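Local coordinates for A197 (Sulfolobus turreted icosahedral virus, PDB 2C0N), which probably transfers sugars from a nucleotide-sugar donor, as glycosyltransferases of the GT-A fold commonly do, at residues Leu17-Phe20 against Leu21-Asp25; Ser98-Arg101 against Lys102-Lys106; Val152-Phe155 against Ser156-Pro160. All blocks are in the same frame, centred on the assembly; numbering follows the deposited sequence.

Contact 1: residues Leu17-Phe20 against Leu21-Asp25; sequences LIDF and LVKND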
ATOM      1  N   LEU A  17      -7.424   2.073  -0.440  1.00 14.02           N
ATOM      2  CA  LEU A  17      -6.643   3.182  -1.007  1.00 14.04           C
ATOM      3  C   LEU A  17      -5.587   2.704  -2.015  1.00 13.81           C
ATOM      4  O   LEU A  17      -5.452   3.293  -3.070  1.00 14.32           O
ATOM      5  CB  LEU A  17      -6.058   4.103   0.089  1.00 15.39           C
ATOM      6  CG  LEU A  17      -5.235   5.293  -0.426  1.00 16.50           C
ATOM      7  CD1 LEU A  17      -6.079   6.185  -1.159  1.00 17.58           C
ATOM      8  CD2 LEU A  17      -4.620   5.982   0.734  1.00 19.98           C
ATOM      9  N   ILE A  18      -4.917   1.577  -1.754  1.00 13.48           N
ATOM     10  CA  ILE A  18      -4.012   0.983  -2.723  1.00 14.47           C
ATOM     11  C   ILE A  18      -4.726   0.741  -4.024  1.00 15.16           C
ATOM     12  O   ILE A  18      -4.190   1.041  -5.113  1.00 16.15           O
ATOM     13  CB  ILE A  18      -3.403  -0.288  -2.193  1.00 13.82           C
ATOM     14  CG1 ILE A  18      -2.581   0.041  -0.966  1.00 17.04           C
ATOM     15  CG2 ILE A  18      -2.472  -0.964  -3.238  1.00 14.47           C
ATOM     16  CD1 ILE A  18      -2.060  -1.177  -0.315  1.00 20.33           C
ATOM     17  N   ASP A  19      -5.944   0.209  -3.940  1.00 15.94           N
ATOM     18  CA  ASP A  19      -6.725  -0.074  -5.159  1.00 16.32           C
ATOM     19  C   ASP A  19      -7.036   1.176  -5.963  1.00 16.10           C
ATOM     20  O   ASP A  19      -6.890   1.185  -7.199  1.00 15.61           O
ATOM     21  CB  ASP A  19      -8.004  -0.823  -4.800  1.00 16.41           C
ATOM     22  CG  ASP A  19      -8.521  -1.657  -5.937  1.00 21.59           C
ATOM     23  OD1 ASP A  19      -7.706  -2.239  -6.712  1.00 22.06           O
ATOM     24  OD2 ASP A  19      -9.751  -1.699  -6.067  1.00 26.47           O
ATOM     25  N   PHE A  20      -7.438   2.238  -5.271  1.00 14.22           N
ATOM     26  CA  PHE A  20      -7.661   3.515  -5.910  1.00 15.08           C
ATOM     27  C   PHE A  20      -6.373   3.996  -6.603  1.00 13.86           C
ATOM     28  O   PHE A  20      -6.413   4.463  -7.756  1.00 15.30           O
ATOM     29  CB  PHE A  20      -8.095   4.562  -4.867  1.00 15.39           C
ATOM     30  CG  PHE A  20      -7.976   5.966  -5.353  1.00 16.84           C
ATOM     31  CD1 PHE A  20      -8.923   6.480  -6.216  1.00 16.64           C
ATOM     32  CD2 PHE A  20      -6.902   6.737  -5.014  1.00 17.63           C
ATOM     33  CE1 PHE A  20      -8.835   7.816  -6.664  1.00 17.01           C
ATOM     34  CE2 PHE A  20      -6.820   8.027  -5.441  1.00 19.39           C
ATOM     35  CZ  PHE A  20      -7.767   8.556  -6.278  1.00 17.36           C
ATOM     36  N   LEU A  21      -5.247   3.911  -5.892  1.00 14.59           N
ATOM     37  CA  LEU A  21      -3.941   4.350  -6.442  1.00 15.19           C
ATOM     38  C   LEU A  21      -3.532   3.611  -7.714  1.00 16.30           C
ATOM     39  O   LEU A  21      -3.074   4.256  -8.702  1.00 15.40           O
ATOM     40  CB  LEU A  21      -2.845   4.291  -5.384  1.00 15.69           C
ATOM     41  CG  LEU A  21      -3.023   5.211  -4.179  1.00 17.45           C
ATOM     42  CD1 LEU A  21      -1.884   4.947  -3.203  1.00 18.17           C
ATOM     43  CD2 LEU A  21      -3.029   6.693  -4.606  1.00 18.91           C
ATOM     44  N   VAL A  22      -3.728   2.286  -7.726  1.00 15.63           N
ATOM     45  CA  VAL A  22      -3.365   1.448  -8.858  1.00 17.13           C
ATOM     46  C   VAL A  22      -4.313   1.670 -10.041  1.00 17.97           C
ATOM     47  O   VAL A  22      -3.889   1.914 -11.181  1.00 17.90           O
ATOM     48  CB  VAL A  22      -3.367  -0.059  -8.437  1.00 17.01           C
ATOM     49  CG1 VAL A  22      -3.220  -0.996  -9.631  1.00 19.47           C
ATOM     50  CG2 VAL A  22      -2.271  -0.272  -7.467  1.00 18.72           C
ATOM     51  N   LYS A  23      -5.602   1.584  -9.752  1.00 17.71           N
ATOM     52  CA  LYS A  23      -6.617   1.633 -10.789  1.00 18.92           C
ATOM     53  C   LYS A  23      -6.603   2.955 -11.538  1.00 18.80           C
ATOM     54  O   LYS A  23      -6.902   2.982 -12.738  1.00 18.46           O
ATOM     55  CB  LYS A  23      -7.999   1.385 -10.202  1.00 19.35           C
ATOM     56  CG  LYS A  23      -8.304  -0.073 -10.044  1.00 21.44           C
ATOM     57  CD  LYS A  23      -9.551  -0.323  -9.226  1.00 23.19           C
ATOM     58  CE  LYS A  23     -10.054  -1.743  -9.451  1.00 24.77           C
ATOM     59  NZ  LYS A  23     -10.658  -2.352  -8.254  1.00 27.60           N
ATOM     60  N   ASN A  24      -6.221   4.031 -10.853  1.00 17.51           N
ATOM     61  CA  ASN A  24      -6.248   5.363 -11.427  1.00 18.01           C
ATOM     62  C   ASN A  24      -4.884   5.937 -11.817  1.00 18.19           C
ATOM     63  O   ASN A  24      -4.776   7.105 -12.169  1.00 17.03           O
ATOM     64  CB  ASN A  24      -6.975   6.304 -10.477  1.00 18.08           C
ATOM     65  CG  ASN A  24      -8.412   5.914 -10.306  1.00 19.78           C
ATOM     66  OD1 ASN A  24      -9.242   6.239 -11.150  1.00 21.84           O
ATOM     67  ND2 ASN A  24      -8.726   5.202  -9.216  1.00 16.70           N
ATOM     68  N   ASP A  25      -3.850   5.093 -11.793  1.00 17.90           N
ATOM     69  CA  ASP A  25      -2.514   5.481 -12.264  1.00 18.55           C
ATOM     70  C   ASP A  25      -2.004   6.741 -11.555  1.00 17.24           C
ATOM     71  O   ASP A  25      -1.346   7.569 -12.131  1.00 16.12           O
ATOM     72  CB  ASP A  25      -2.552   5.672 -13.769  1.00 18.85           C
ATOM     73  CG  ASP A  25      -1.172   5.669 -14.417  1.00 21.27           C
ATOM     74  OD1 ASP A  25      -0.194   5.231 -13.779  1.00 25.26           O
ATOM     75  OD2 ASP A  25      -1.089   6.093 -15.594  1.00 26.19           O
TER

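Contact 2: residues Ser98-Arg101 against Lys102-Lys106; sequences SVYR and KDWEK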
ATOM      1  N   SER A  98     -16.601  17.130   5.305  1.00 15.75           N
ATOM      2  CA  SER A  98     -15.238  17.677   5.337  1.00 15.86           C
ATOM      3  C   SER A  98     -15.035  19.101   4.829  1.00 16.60           C
ATOM      4  O   SER A  98     -13.896  19.488   4.620  1.00 18.00           O
ATOM      5  CB  SER A  98     -14.370  16.796   4.468  1.00 15.21           C
ATOM      6  OG  SER A  98     -14.949  16.692   3.162  1.00 14.04           O
ATOM      7  N   VAL A  99     -16.091  19.869   4.590  1.00 16.54           N
ATOM      8  CA  VAL A  99     -15.936  21.243   4.137  1.00 16.44           C
ATOM      9  C   VAL A  99     -16.743  22.111   5.063  1.00 16.90           C
ATOM     10  O   VAL A  99     -17.719  21.656   5.645  1.00 17.30           O
ATOM     11  CB  VAL A  99     -16.402  21.462   2.672  1.00 16.97           C
ATOM     12  CG1 VAL A  99     -15.762  20.447   1.739  1.00 15.35           C
ATOM     13  CG2 VAL A  99     -17.878  21.386   2.571  1.00 17.88           C
ATOM     14  N   TYR A 100     -16.327  23.355   5.219  1.00 16.72           N
ATOM     15  CA  TYR A 100     -17.061  24.275   6.105  1.00 17.26           C
ATOM     16  C   TYR A 100     -17.193  25.683   5.580  1.00 17.76           C
ATOM     17  O   TYR A 100     -16.336  26.172   4.838  1.00 16.97           O
ATOM     18  CB  TYR A 100     -16.429  24.306   7.483  1.00 17.53           C
ATOM     19  CG  TYR A 100     -15.015  24.829   7.506  1.00 17.51           C
ATOM     20  CD1 TYR A 100     -14.755  26.203   7.581  1.00 19.29           C
ATOM     21  CD2 TYR A 100     -13.927  23.954   7.484  1.00 19.42           C
ATOM     22  CE1 TYR A 100     -13.464  26.676   7.618  1.00 17.08           C
ATOM     23  CE2 TYR A 100     -12.632  24.430   7.521  1.00 17.53           C
ATOM     24  CZ  TYR A 100     -12.407  25.782   7.591  1.00 18.07           C
ATOM     25  OH  TYR A 100     -11.109  26.277   7.636  1.00 18.23           O
ATOM     26  N   ARG A 101     -18.305  26.317   5.956  1.00 19.76           N
ATOM     27  CA  ARG A 101     -18.440  27.769   5.871  1.00 20.58           C
ATOM     28  C   ARG A 101     -18.451  28.266   7.312  1.00 21.82           C
ATOM     29  O   ARG A 101     -17.386  28.509   7.871  1.00 22.58           O
ATOM     30  CB  ARG A 101     -19.666  28.164   5.065  1.00 20.89           C
ATOM     31  CG  ARG A 101     -19.497  27.783   3.600  1.00 20.56           C
ATOM     32  CD  ARG A 101     -20.724  28.023   2.780  1.00 20.60           C
ATOM     33  NE  ARG A 101     -21.792  27.115   3.143  1.00 22.69           N
ATOM     34  CZ  ARG A 101     -23.007  27.108   2.602  1.00 24.41           C
ATOM     35  NH1 ARG A 101     -23.331  27.989   1.652  1.00 24.73           N
ATOM     36  NH2 ARG A 101     -23.902  26.213   3.016  1.00 22.71           N
ATOM     37  N   LYS A 102     -19.611  28.334   7.956  1.00 22.21           N
ATOM     38  CA  LYS A 102     -19.650  28.736   9.373  1.00 22.46           C
ATOM     39  C   LYS A 102     -19.338  27.551  10.272  1.00 22.23           C
ATOM     40  O   LYS A 102     -18.772  27.715  11.354  1.00 21.82           O
ATOM     41  CB  LYS A 102     -20.998  29.361   9.750  1.00 22.57           C
ATOM     42  CG  LYS A 102     -21.216  30.742   9.147  1.00 23.73           C
ATOM     43  CD  LYS A 102     -21.971  31.682  10.088  1.00 24.49           C
ATOM     44  CE  LYS A 102     -22.161  33.074   9.475  1.00 24.30           C
ATOM     45  NZ  LYS A 102     -22.676  34.099  10.445  1.00 25.17           N
ATOM     46  N   ASP A 103     -19.707  26.359   9.811  1.00 22.11           N
ATOM     47  CA  ASP A 103     -19.403  25.115  10.498  1.00 21.86           C
ATOM     48  C   ASP A 103     -19.298  23.974   9.466  1.00 21.09           C
ATOM     49  O   ASP A 103     -19.552  24.190   8.283  1.00 19.98           O
ATOM     50  CB  ASP A 103     -20.481  24.822  11.537  1.00 22.33           C
ATOM     51  CG  ASP A 103     -20.091  23.711  12.501  1.00 25.46           C
ATOM     52  OD1 ASP A 103     -18.885  23.343  12.567  1.00 26.29           O
ATOM     53  OD2 ASP A 103     -21.008  23.206  13.197  1.00 28.05           O
ATOM     54  N   TRP A 104     -18.915  22.779   9.916  1.00 20.38           N
ATOM     55  CA  TRP A 104     -18.861  21.613   9.028  1.00 20.91           C
ATOM     56  C   TRP A 104     -20.215  21.515   8.367  1.00 20.39           C
ATOM     57  O   TRP A 104     -21.234  21.654   9.019  1.00 20.21           O
ATOM     58  CB  TRP A 104     -18.491  20.334   9.777  1.00 20.74           C
ATOM     59  CG  TRP A 104     -17.186  20.441  10.433  1.00 21.62           C
ATOM     60  CD1 TRP A 104     -16.958  20.562  11.777  1.00 23.12           C
ATOM     61  CD2 TRP A 104     -15.902  20.540   9.796  1.00 22.08           C
ATOM     62  NE1 TRP A 104     -15.609  20.685  12.009  1.00 25.30           N
ATOM     63  CE2 TRP A 104     -14.943  20.679  10.812  1.00 25.50           C
ATOM     64  CE3 TRP A 104     -15.468  20.481   8.463  1.00 24.18           C
ATOM     65  CZ2 TRP A 104     -13.572  20.782  10.538  1.00 26.42           C
ATOM     66  CZ3 TRP A 104     -14.124  20.575   8.188  1.00 21.67           C
ATOM     67  CH2 TRP A 104     -13.185  20.729   9.219  1.00 25.51           C
ATOM     68  N   GLU A 105     -20.218  21.354   7.050  1.00 20.06           N
ATOM     69  CA  GLU A 105     -21.463  21.309   6.292  1.00 19.59           C
ATOM     70  C   GLU A 105     -22.267  20.065   6.610  1.00 19.32           C
ATOM     71  O   GLU A 105     -21.708  18.997   6.863  1.00 17.94           O
ATOM     72  CB  GLU A 105     -21.199  21.382   4.796  1.00 19.73           C
ATOM     73  CG  GLU A 105     -20.608  22.716   4.345  1.00 20.66           C
ATOM     74  CD  GLU A 105     -21.499  23.889   4.644  1.00 22.20           C
ATOM     75  OE1 GLU A 105     -22.722  23.731   4.467  1.00 22.67           O
ATOM     76  OE2 GLU A 105     -20.982  24.970   5.047  1.00 24.10           O
ATOM     77  N   LYS A 106     -23.586  20.225   6.626  1.00 19.46           N
ATOM     78  CA  LYS A 106     -24.486  19.103   6.895  1.00 20.79           C
ATOM     79  C   LYS A 106     -24.882  18.369   5.603  1.00 21.05           C
ATOM     80  O   LYS A 106     -25.232  17.193   5.630  1.00 21.36           O
ATOM     81  CB  LYS A 106     -25.714  19.598   7.659  1.00 21.75           C
ATOM     82  CG  LYS A 106     -25.372  20.138   9.042  1.00 23.32           C
ATOM     83  CD  LYS A 106     -24.956  19.015  10.026  1.00 26.46           C
ATOM     84  CE  LYS A 106     -25.407  19.372  11.477  1.00 28.98           C
ATOM     85  NZ  LYS A 106     -25.259  18.232  12.491  1.00 31.54           N
TER

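Contact 3: residues Val152-Phe155 against Ser156-Pro160; sequences VYFF and STHKP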
ATOM      1  N   VAL A 152      -7.677  24.427   9.706  1.00 25.61           N
ATOM      2  CA  VAL A 152      -8.292  25.741   9.979  1.00 24.72           C
ATOM      3  C   VAL A 152      -7.229  26.832   9.948  1.00 24.16           C
ATOM      4  O   VAL A 152      -7.474  27.924   9.426  1.00 23.98           O
ATOM      5  CB  VAL A 152      -9.083  25.764  11.306  1.00 25.44           C
ATOM      6  CG1 VAL A 152      -9.596  27.173  11.624  1.00 25.12           C
ATOM      7  CG2 VAL A 152     -10.246  24.801  11.196  1.00 26.00           C
ATOM      8  N   TYR A 153      -6.042  26.534  10.463  1.00 22.54           N
ATOM      9  CA  TYR A 153      -4.938  27.491  10.369  1.00 22.39           C
ATOM     10  C   TYR A 153      -4.662  27.869   8.916  1.00 21.88           C
ATOM     11  O   TYR A 153      -4.596  29.052   8.586  1.00 22.16           O
ATOM     12  CB  TYR A 153      -3.666  26.928  10.999  1.00 22.48           C
ATOM     13  CG  TYR A 153      -2.441  27.789  10.773  1.00 23.11           C
ATOM     14  CD1 TYR A 153      -1.679  27.638   9.611  1.00 23.76           C
ATOM     15  CD2 TYR A 153      -2.054  28.772  11.695  1.00 24.75           C
ATOM     16  CE1 TYR A 153      -0.567  28.406   9.376  1.00 22.71           C
ATOM     17  CE2 TYR A 153      -0.917  29.570  11.462  1.00 24.28           C
ATOM     18  CZ  TYR A 153      -0.184  29.365  10.292  1.00 25.06           C
ATOM     19  OH  TYR A 153       0.928  30.106   9.998  1.00 25.02           O
ATOM     20  N   PHE A 154      -4.486  26.854   8.065  1.00 21.03           N
ATOM     21  CA  PHE A 154      -4.125  27.060   6.658  1.00 20.58           C
ATOM     22  C   PHE A 154      -5.113  28.014   5.970  1.00 19.76           C
ATOM     23  O   PHE A 154      -4.731  29.015   5.359  1.00 19.51           O
ATOM     24  CB  PHE A 154      -4.125  25.733   5.916  1.00 20.90           C
ATOM     25  CG  PHE A 154      -3.886  25.859   4.460  1.00 20.06           C
ATOM     26  CD1 PHE A 154      -4.931  25.766   3.565  1.00 20.50           C
ATOM     27  CD2 PHE A 154      -2.612  26.089   3.980  1.00 21.53           C
ATOM     28  CE1 PHE A 154      -4.698  25.885   2.217  1.00 20.70           C
ATOM     29  CE2 PHE A 154      -2.369  26.228   2.631  1.00 21.68           C
ATOM     30  CZ  PHE A 154      -3.400  26.129   1.750  1.00 20.91           C
ATOM     31  N   PHE A 155      -6.389  27.693   6.106  1.00 19.46           N
ATOM     32  CA  PHE A 155      -7.444  28.514   5.516  1.00 18.78           C
ATOM     33  C   PHE A 155      -7.623  29.877   6.173  1.00 18.89           C
ATOM     34  O   PHE A 155      -7.855  30.910   5.476  1.00 19.00           O
ATOM     35  CB  PHE A 155      -8.738  27.703   5.498  1.00 18.28           C
ATOM     36  CG  PHE A 155      -8.690  26.587   4.515  1.00 17.48           C
ATOM     37  CD1 PHE A 155      -8.798  26.837   3.191  1.00 17.63           C
ATOM     38  CD2 PHE A 155      -8.487  25.262   4.912  1.00 16.96           C
ATOM     39  CE1 PHE A 155      -8.739  25.805   2.261  1.00 17.99           C
ATOM     40  CE2 PHE A 155      -8.399  24.243   3.993  1.00 17.92           C
ATOM     41  CZ  PHE A 155      -8.518  24.492   2.677  1.00 19.07           C
ATOM     42  N   SER A 156      -7.526  29.925   7.502  1.00 18.66           N
ATOM     43  CA  SER A 156      -7.750  31.201   8.201  1.00 19.56           C
ATOM     44  C   SER A 156      -6.606  32.169   7.938  1.00 19.77           C
ATOM     45  O   SER A 156      -6.801  33.395   7.891  1.00 19.08           O
ATOM     46  CB  SER A 156      -7.891  30.982   9.708  1.00 19.74           C
ATOM     47  OG  SER A 156      -9.035  30.197   9.975  1.00 21.79           O
ATOM     48  N   THR A 157      -5.408  31.614   7.789  1.00 19.48           N
ATOM     49  CA  THR A 157      -4.208  32.414   7.659  1.00 19.93           C
ATOM     50  C   THR A 157      -3.976  32.841   6.231  1.00 20.20           C
ATOM     51  O   THR A 157      -3.662  33.995   5.975  1.00 19.08           O
ATOM     52  CB  THR A 157      -2.970  31.634   8.140  1.00 19.93           C
ATOM     53  OG1 THR A 157      -3.175  31.222   9.498  1.00 20.45           O
ATOM     54  CG2 THR A 157      -1.713  32.502   8.063  1.00 21.08           C
ATOM     55  N   HIS A 158      -4.115  31.898   5.303  1.00 20.04           N
ATOM     56  CA  HIS A 158      -3.740  32.131   3.897  1.00 20.83           C
ATOM     57  C   HIS A 158      -4.904  32.472   2.980  1.00 20.44           C
ATOM     58  O   HIS A 158      -4.687  32.929   1.869  1.00 20.63           O
ATOM     59  CB  HIS A 158      -2.965  30.928   3.389  1.00 21.15           C
ATOM     60  CG  HIS A 158      -1.785  30.610   4.247  1.00 22.56           C
ATOM     61  ND1 HIS A 158      -1.657  29.425   4.937  1.00 26.11           N
ATOM     62  CD2 HIS A 158      -0.713  31.359   4.578  1.00 22.70           C
ATOM     63  CE1 HIS A 158      -0.532  29.447   5.627  1.00 25.56           C
ATOM     64  NE2 HIS A 158       0.056  30.612   5.431  1.00 27.05           N
ATOM     65  N   LYS A 159      -6.129  32.267   3.460  1.00 20.25           N
ATOM     66  CA  LYS A 159      -7.359  32.733   2.784  1.00 19.87           C
ATOM     67  C   LYS A 159      -7.392  32.435   1.268  1.00 19.35           C
ATOM     68  O   LYS A 159      -7.636  33.322   0.446  1.00 18.02           O
ATOM     69  CB  LYS A 159      -7.624  34.226   3.068  1.00 20.41           C
ATOM     70  CG  LYS A 159      -7.628  34.550   4.575  1.00 21.80           C
ATOM     71  CD  LYS A 159      -7.649  36.020   4.887  1.00 23.73           C
ATOM     72  CE  LYS A 159      -9.070  36.595   4.952  1.00 24.97           C
ATOM     73  NZ  LYS A 159      -9.024  38.082   5.229  1.00 27.58           N
ATOM     74  N   PRO A 160      -7.162  31.176   0.901  1.00 18.17           N
ATOM     75  CA  PRO A 160      -7.279  30.798  -0.499  1.00 17.87           C
ATOM     76  C   PRO A 160      -8.715  30.956  -0.996  1.00 17.86           C
ATOM     77  O   PRO A 160      -9.676  30.804  -0.226  1.00 18.38           O
ATOM     78  CB  PRO A 160      -6.869  29.312  -0.492  1.00 16.88           C
ATOM     79  CG  PRO A 160      -7.110  28.878   0.904  1.00 18.65           C
ATOM     80  CD  PRO A 160      -6.782  30.026   1.750  1.00 18.01           C
TER

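Contact 1: residues Leu17-Phe20 against Leu21-Asp25
Phe20 and Leu21 carry the tightly packed side of this last stretch of helix 15-23, where Leu21 CD2 lies 3.9 Å from Phe20 CD2. One turn back, the branch points of Leu17 and Leu21 face each other, CG to CG 4.4 Å, and Leu17 and Phe20 continue inward onto Leu60 of strand 56-60 and Val65 of strand 64-66. Ile18 and Val22 are covered elsewhere, by strand 193-195 and by Val13 and Tyr28 of the second subunit. The helix follows the first strands of the GT-A fold and lies against its central sheet. It closes with a Schellman motif: Asp25, at positive phi, is the C-prime residue, its N bonded to Val22 O while Ile26 N reaches back to Leu21 O. The solvent side is looser. There Asn24 bonds one carbonyl twice: its ND2 donates to Phe20 O at 2.8 Å, nearly straight (164°), in the carbonyl plane on a lone pair, while its backbone N binds the same oxygen at 3.1 Å. The amide plane stands 41° from the Phe20 ring, and ND2 passes 3.3 Å from Phe20 CD1. Lys23 extends outward, crossing the Asp19 side chain at a slant, and its NZ forms a salt bridge with Asp19 OD2 whose very short length, 2.5 Å, is doubtful in detail. Beyond the turn, Asp25 OD1 forms a salt bridge with Arg195 of the second subunit.

Contact 2: residues Ser98-Arg101 against Lys102-Lys106
Tyr100 and Trp104 face each other across a tight reversal of the chain, their CA atoms 4.3 Å apart in a single beta bridge as the backbone doubles back on itself. This is a compact turn leaving strand 99-100, which pairs antiparallel with strand 115-116 in a small two-stranded sheet beside the main sheet of the GT-A fold. Glu105 N closes the turn with a nearly straight bond to Val99 O, and Arg101 N makes a weak one to Asp103 O.

On one side of the turn the aromatic rings meet as a T-shaped pair, with the edge of Tyr100 directed at the face of the Trp104 six-membered ring and the planes 84° apart. The contact is made by Tyr100 CD2, 3.5 Å from Trp104 CZ3. Tyr100 has its CG between the backbone N and carbonyl carbon (chi1 63°), which raises the ring over the turn beside the indole, and its outer part continues onto Val152 and Phe155 of helix 150-158. A dioxane molecule, probably from the crystallisation liquor, lies beside this tyrosine.

Glu105 occupies another side. Its first torsion sets CG beside the backbone N, 3.5 Å from Val99 CG2, and a bend at the second turns the carboxylate back to Arg101. The two form a salt bridge in which the arginine grips side-on with two nitrogens, one to each oxygen, although both oxygens are met from above the carboxylate plane. OE2, which lies in the guanidinium plane at its edge, also takes a weak bond from Arg101 N. Arg101 NH2 reaches Glu105 OE1 at 3.1 Å, while Arg101 NE meets Glu105 OE2 at 3.0 Å along an almost straight N-H (170°).

Contact 3: residues Val152-Phe155 against Ser156-Pro160
Thr157 and Ser156 both turn their hydroxyls back on the helix that carries them, and each doubles a main-chain hydrogen bond. Thr157 OG1 donates to Tyr153 O at 2.7 Å beside the bond from Thr157 N; likewise Ser156 OG gives to Val152 O at 2.8 Å, from above the carbonyl plane. Both oxygens lie beside their own backbone N (chi1 -57° in Thr157), which aims them at the carbonyl four residues earlier. His158 ND1 adds a weak bond to Phe154 O, already held by His158 N. These bonds belong to the C-terminal part of helix 150-158, which precedes the long strand 162-173 of the GT-A sheet; Lys159, at positive phi, ends the helix, its N reaching Phe155 O.

Among the aromatic contacts, Thr157 OG1 sits over the centre of the Tyr153 ring and Thr157 CB makes a CH-pi contact with the same ring. His158 meets both Tyr153 and Phe154 obliquely in an aromatic cluster, with ring planes 80° and 59° from theirs.

Apolar packing falls to Pro160, whose CG presses on Phe155 CD1 at 3.5 Å and reaches Phe154 CE1 at 4.1 Å. Both Phe155 and Pro160 continue onto Val84 of strand 84-88.

The three contacts follow one another along the chain and show how short-range contacts lie at two ends of one GT-A domain. Contact 1 ends helix 15-23 near the start of the fold, at the side where the second subunit approaches. Contacts 2 and 3 lie across the chain's centre from it, their centres about 28 and 30 Å from its own. These two touch each other, with centres about 15 Å apart: Tyr100 OH packs 3.5 Å from Phe155 CB, joining the turn after strand 99-100 to helix 150-158. Both also lean on strand 84-88 of the main sheet, through Val99 and Phe155, whereas contact 1 rests on strands 56-60 and 64-66 of that sheet.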